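Local coordinates for phospholipase C-beta (PLC-beta) (Sepia officinalis, PDB 3QR0), which belongs to the phospholipase C-beta family, joining a PH domain, EF-hand-like modules, a TIM-barrel-type core and a C2 domain in one chain, at residues Ile39-Leu52 against Lys55-Leu67. Residues are numbered along the deposited sequence; the frame is centred on the assembly and turned at random.
Sequences IEILLRVDPKGYFL and KIEGKEDTQLLDL
Leu52 and Leu65 pair across an antiparallel hairpin through two backbone bonds, Leu65 N to Leu52 O at 2.8 Å and Leu52 N to Leu65 O at 3.0 Å. A third backbone bond runs from Leu67 N to Tyr50 O. Leu67 packs beside Leu52: its CD2 branch meets CG of Leu52, the two side chains crossing at about a right angle, while CD1 reaches back to Gly49 O, 3.5 Å away. Trp133 and Tyr140 of helix 127-141 touch Leu52 and Leu67 respectively, so these two leucines are covered by that helix. On the face of the sheet opposite Leu52 the Phe51 ring, its CG swung anti to the carbonyl carbon (chi1 -60°), runs side by side with Leu64; CD1 of the ring and CD1 of Leu64 are 3.7 Å apart. Next to it the Asp66 side chain passes obliquely by CE1 of the ring, its carboxylate plane turned 53° from the ring plane, and OD1 is drawn to Lys157 of helix 151-165 in a salt bridge. Asp46 shapes the turn before Phe51. Its OD2 takes the backbone N-H of both Tyr50 and Phe51, the latter nearly along the C-O axis, and OD1 receives Lys48 N from above the carboxylate plane, closing an Asx turn. Just past strand 51-54 three waters link Glu40 O, Leu42 N and Leu42 O to the backbone of Lys55, and Ile56 CD1 touches CG2 of both Ile39 and Ile41, each at 3.8 Å. Anti to the carbonyl carbon, CG1 of Ile56 (chi1 -66°) carries this methyl toward the pair. Here the outermost strand, 63-66, closes a meander of antiparallel strands, as expected of the first sheet of a PH domain, whose C-terminal helix packs against the core.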
# COMPACT_ATOMS: atom_id res chain seq x y z
N ILE A 39 30.91 -4.58 -15.75
CA ILE A 39 30.75 -5.83 -16.47
C ILE A 39 29.56 -5.73 -17.42
O ILE A 39 28.52 -5.19 -17.08
CB ILE A 39 30.54 -7.01 -15.50
CG1 ILE A 39 30.49 -8.35 -16.26
CG2 ILE A 39 29.27 -6.82 -14.69
CD1 ILE A 39 30.71 -9.57 -15.36
N GLU A 40 29.74 -6.26 -18.63
CA GLU A 40 28.64 -6.33 -19.58
C GLU A 40 27.76 -7.52 -19.23
O GLU A 40 28.26 -8.63 -19.03
CB GLU A 40 29.17 -6.47 -21.01
CG GLU A 40 28.08 -6.31 -22.07
CD GLU A 40 28.53 -6.78 -23.43
OE1 GLU A 40 29.62 -6.36 -23.87
OE2 GLU A 40 27.79 -7.56 -24.06
N ILE A 41 26.46 -7.27 -19.16
CA ILE A 41 25.49 -8.31 -18.84
C ILE A 41 24.39 -8.38 -19.90
O ILE A 41 24.14 -7.40 -20.61
CB ILE A 41 24.85 -8.09 -17.46
CG1 ILE A 41 24.02 -6.80 -17.43
CG2 ILE A 41 25.92 -8.06 -16.38
CD1 ILE A 41 23.03 -6.73 -16.28
N LEU A 42 23.76 -9.55 -20.01
CA LEU A 42 22.52 -9.70 -20.75
C LEU A 42 21.39 -9.69 -19.73
O LEU A 42 21.21 -10.67 -19.00
CB LEU A 42 22.51 -10.99 -21.56
CG LEU A 42 21.22 -11.28 -22.34
CD1 LEU A 42 21.01 -10.23 -23.44
CD2 LEU A 42 21.26 -12.70 -22.94
N LEU A 43 20.66 -8.58 -19.66
CA LEU A 43 19.55 -8.43 -18.72
C LEU A 43 18.29 -8.98 -19.37
O LEU A 43 18.03 -8.71 -20.54
CB LEU A 43 19.37 -6.96 -18.34
CG LEU A 43 18.39 -6.62 -17.22
CD1 LEU A 43 18.83 -7.28 -15.90
CD2 LEU A 43 18.27 -5.11 -17.05
N ARG A 44 17.51 -9.76 -18.62
CA ARG A 44 16.29 -10.35 -19.15
C ARG A 44 15.14 -10.24 -18.15
O ARG A 44 15.37 -10.10 -16.94
CB ARG A 44 16.52 -11.82 -19.51
CG ARG A 44 17.70 -12.06 -20.44
CD ARG A 44 17.92 -13.53 -20.69
NE ARG A 44 16.85 -14.11 -21.50
CZ ARG A 44 16.70 -15.40 -21.74
NH1 ARG A 44 17.54 -16.29 -21.21
NH2 ARG A 44 15.69 -15.82 -22.51
N VAL A 45 13.92 -10.29 -18.67
CA VAL A 45 12.70 -10.37 -17.86
C VAL A 45 12.05 -11.72 -18.12
O VAL A 45 12.02 -12.19 -19.27
CB VAL A 45 11.70 -9.24 -18.23
CG1 VAL A 45 10.49 -9.26 -17.30
CG2 VAL A 45 12.40 -7.88 -18.20
N ASP A 46 11.53 -12.37 -17.09
CA ASP A 46 10.79 -13.60 -17.34
C ASP A 46 9.47 -13.26 -18.06
O ASP A 46 9.00 -12.11 -18.02
CB ASP A 46 10.52 -14.37 -16.05
CG ASP A 46 9.51 -13.69 -15.17
OD1 ASP A 46 8.34 -14.12 -15.17
OD2 ASP A 46 9.90 -12.71 -14.49
N PRO A 47 8.87 -14.25 -18.75
CA PRO A 47 7.67 -13.95 -19.54
C PRO A 47 6.46 -13.41 -18.76
O PRO A 47 5.56 -12.85 -19.39
CB PRO A 47 7.33 -15.30 -20.19
CG PRO A 47 8.59 -16.07 -20.18
CD PRO A 47 9.32 -15.64 -18.94
N LYS A 48 6.43 -13.56 -17.44
CA LYS A 48 5.32 -13.04 -16.63
C LYS A 48 5.59 -11.68 -15.98
O LYS A 48 4.73 -11.17 -15.27
CB LYS A 48 4.94 -14.05 -15.54
CG LYS A 48 4.47 -15.40 -16.07
CD LYS A 48 3.21 -15.27 -16.91
CE LYS A 48 2.48 -16.60 -17.03
NZ LYS A 48 1.13 -16.44 -17.64
N GLY A 49 6.77 -11.11 -16.21
CA GLY A 49 7.13 -9.82 -15.64
C GLY A 49 7.29 -9.82 -14.12
O GLY A 49 6.85 -8.90 -13.44
N TYR A 50 7.93 -10.86 -13.59
CA TYR A 50 8.14 -10.99 -12.14
C TYR A 50 9.58 -10.74 -11.69
O TYR A 50 9.80 -10.33 -10.55
CB TYR A 50 7.72 -12.37 -11.64
CG TYR A 50 6.25 -12.66 -11.79
CD1 TYR A 50 5.29 -11.67 -11.58
CD2 TYR A 50 5.81 -13.94 -12.12
CE1 TYR A 50 3.94 -11.94 -11.70
CE2 TYR A 50 4.45 -14.21 -12.24
CZ TYR A 50 3.52 -13.20 -12.03
OH TYR A 50 2.17 -13.45 -12.15
N PHE A 51 10.54 -11.00 -12.57
CA PHE A 51 11.96 -10.90 -12.25
C PHE A 51 12.74 -10.23 -13.36
O PHE A 51 12.45 -10.44 -14.53
CB PHE A 51 12.56 -12.29 -12.05
CG PHE A 51 11.94 -13.09 -10.95
CD1 PHE A 51 12.29 -12.86 -9.63
CD2 PHE A 51 11.01 -14.09 -11.23
CE1 PHE A 51 11.71 -13.59 -8.59
CE2 PHE A 51 10.42 -14.83 -10.20
CZ PHE A 51 10.78 -14.58 -8.89
N LEU A 52 13.72 -9.42 -12.96
CA LEU A 52 14.85 -9.09 -13.81
C LEU A 52 15.94 -10.08 -13.44
O LEU A 52 16.16 -10.34 -12.26
CB LEU A 52 15.36 -7.68 -13.52
CG LEU A 52 14.50 -6.50 -13.96
CD1 LEU A 52 15.11 -5.19 -13.47
CD2 LEU A 52 14.38 -6.50 -15.46
N LYS A 55 23.26 -13.13 -15.74
CA LYS A 55 24.35 -13.98 -15.29
C LYS A 55 25.63 -13.18 -15.20
O LYS A 55 25.90 -12.34 -16.06
CB LYS A 55 24.51 -15.18 -16.22
CG LYS A 55 23.38 -16.18 -16.09
CD LYS A 55 23.59 -17.42 -16.96
CE LYS A 55 22.55 -18.49 -16.65
NZ LYS A 55 21.16 -17.98 -16.78
N ILE A 56 26.39 -13.43 -14.14
CA ILE A 56 27.74 -12.89 -14.00
C ILE A 56 28.70 -14.06 -14.19
O ILE A 56 28.59 -15.10 -13.53
CB ILE A 56 27.96 -12.25 -12.61
CG1 ILE A 56 27.08 -11.00 -12.45
CG2 ILE A 56 29.43 -11.90 -12.41
CD1 ILE A 56 27.45 -9.85 -13.37
N GLU A 57 29.63 -13.90 -15.13
CA GLU A 57 30.58 -14.95 -15.46
C GLU A 57 31.39 -15.35 -14.22
O GLU A 57 31.99 -14.50 -13.58
CB GLU A 57 31.52 -14.47 -16.57
CG GLU A 57 32.29 -15.58 -17.26
CD GLU A 57 33.08 -15.08 -18.46
OE1 GLU A 57 34.08 -15.73 -18.83
OE2 GLU A 57 32.69 -14.03 -19.04
N GLY A 58 31.37 -16.63 -13.88
CA GLY A 58 32.09 -17.13 -12.72
C GLY A 58 31.29 -17.17 -11.43
O GLY A 58 31.77 -17.71 -10.44
N LYS A 59 30.10 -16.58 -11.42
CA LYS A 59 29.20 -16.65 -10.27
C LYS A 59 28.28 -17.85 -10.42
O LYS A 59 27.70 -18.05 -11.48
CB LYS A 59 28.36 -15.37 -10.14
CG LYS A 59 29.17 -14.13 -9.80
CD LYS A 59 29.35 -13.95 -8.31
CE LYS A 59 28.17 -13.22 -7.69
NZ LYS A 59 28.45 -12.88 -6.28
N GLU A 60 28.16 -18.63 -9.35
CA GLU A 60 27.36 -19.85 -9.36
C GLU A 60 25.88 -19.55 -9.59
O GLU A 60 25.25 -20.14 -10.46
CB GLU A 60 27.55 -20.59 -8.03
CG GLU A 60 26.76 -21.87 -7.86
CD GLU A 60 27.18 -22.65 -6.62
OE1 GLU A 60 28.36 -23.08 -6.56
OE2 GLU A 60 26.35 -22.82 -5.71
N ASP A 61 25.33 -18.63 -8.80
CA ASP A 61 23.92 -18.29 -8.87
C ASP A 61 23.65 -17.21 -9.91
O ASP A 61 24.39 -16.22 -10.02
CB ASP A 61 23.41 -17.83 -7.50
CG ASP A 61 23.27 -18.99 -6.50
OD1 ASP A 61 23.88 -20.06 -6.73
OD2 ASP A 61 22.55 -18.83 -5.50
N THR A 62 22.58 -17.40 -10.68
CA THR A 62 22.05 -16.35 -11.53
C THR A 62 21.60 -15.21 -10.63
O THR A 62 20.98 -15.44 -9.59
CB THR A 62 20.86 -16.86 -12.35
OG1 THR A 62 21.31 -17.89 -13.24
CG2 THR A 62 20.22 -15.72 -13.14
N GLN A 63 21.95 -13.99 -11.03
CA GLN A 63 21.61 -12.80 -10.27
C GLN A 63 20.20 -12.38 -10.66
O GLN A 63 19.78 -12.60 -11.80
CB GLN A 63 22.59 -11.67 -10.58
CG GLN A 63 24.04 -12.04 -10.30
CD GLN A 63 24.27 -12.41 -8.86
OE1 GLN A 63 24.44 -13.59 -8.52
NE2 GLN A 63 24.25 -11.42 -7.98
N LEU A 64 19.47 -11.80 -9.72
CA LEU A 64 18.11 -11.36 -10.02
C LEU A 64 17.65 -10.21 -9.13
O LEU A 64 18.23 -9.94 -8.08
CB LEU A 64 17.12 -12.53 -9.91
CG LEU A 64 16.76 -13.06 -8.51
CD1 LEU A 64 15.61 -14.03 -8.60
CD2 LEU A 64 17.96 -13.72 -7.85
N LEU A 65 16.61 -9.53 -9.61
CA LEU A 65 15.84 -8.59 -8.82
C LEU A 65 14.37 -9.01 -8.88
O LEU A 65 13.80 -9.14 -9.97
CB LEU A 65 15.99 -7.17 -9.35
CG LEU A 65 17.32 -6.46 -9.10
CD1 LEU A 65 17.30 -5.08 -9.75
CD2 LEU A 65 17.63 -6.35 -7.60
N ASP A 66 13.79 -9.24 -7.72
CA ASP A 66 12.37 -9.54 -7.60
C ASP A 66 11.63 -8.22 -7.76
O ASP A 66 11.77 -7.32 -6.93
CB ASP A 66 12.09 -10.16 -6.22
CG ASP A 66 10.66 -10.65 -6.05
OD1 ASP A 66 9.75 -10.12 -6.71
OD2 ASP A 66 10.45 -11.58 -5.24
N LEU A 67 10.84 -8.11 -8.83
CA LEU A 67 10.17 -6.85 -9.15
C LEU A 67 9.12 -6.45 -8.10
O LEU A 67 8.68 -5.30 -8.09
CB LEU A 67 9.53 -6.92 -10.54
CG LEU A 67 10.50 -7.04 -11.72
CD1 LEU A 67 9.74 -7.01 -13.03
CD2 LEU A 67 11.56 -5.95 -11.69
O HOH W 1 27.98 -10.79 -17.27
O HOH W 2 22.04 -13.15 -18.61
O HOH W 3 24.96 -11.61 -18.53
O HOH W 4 7.47 -9.66 -9.01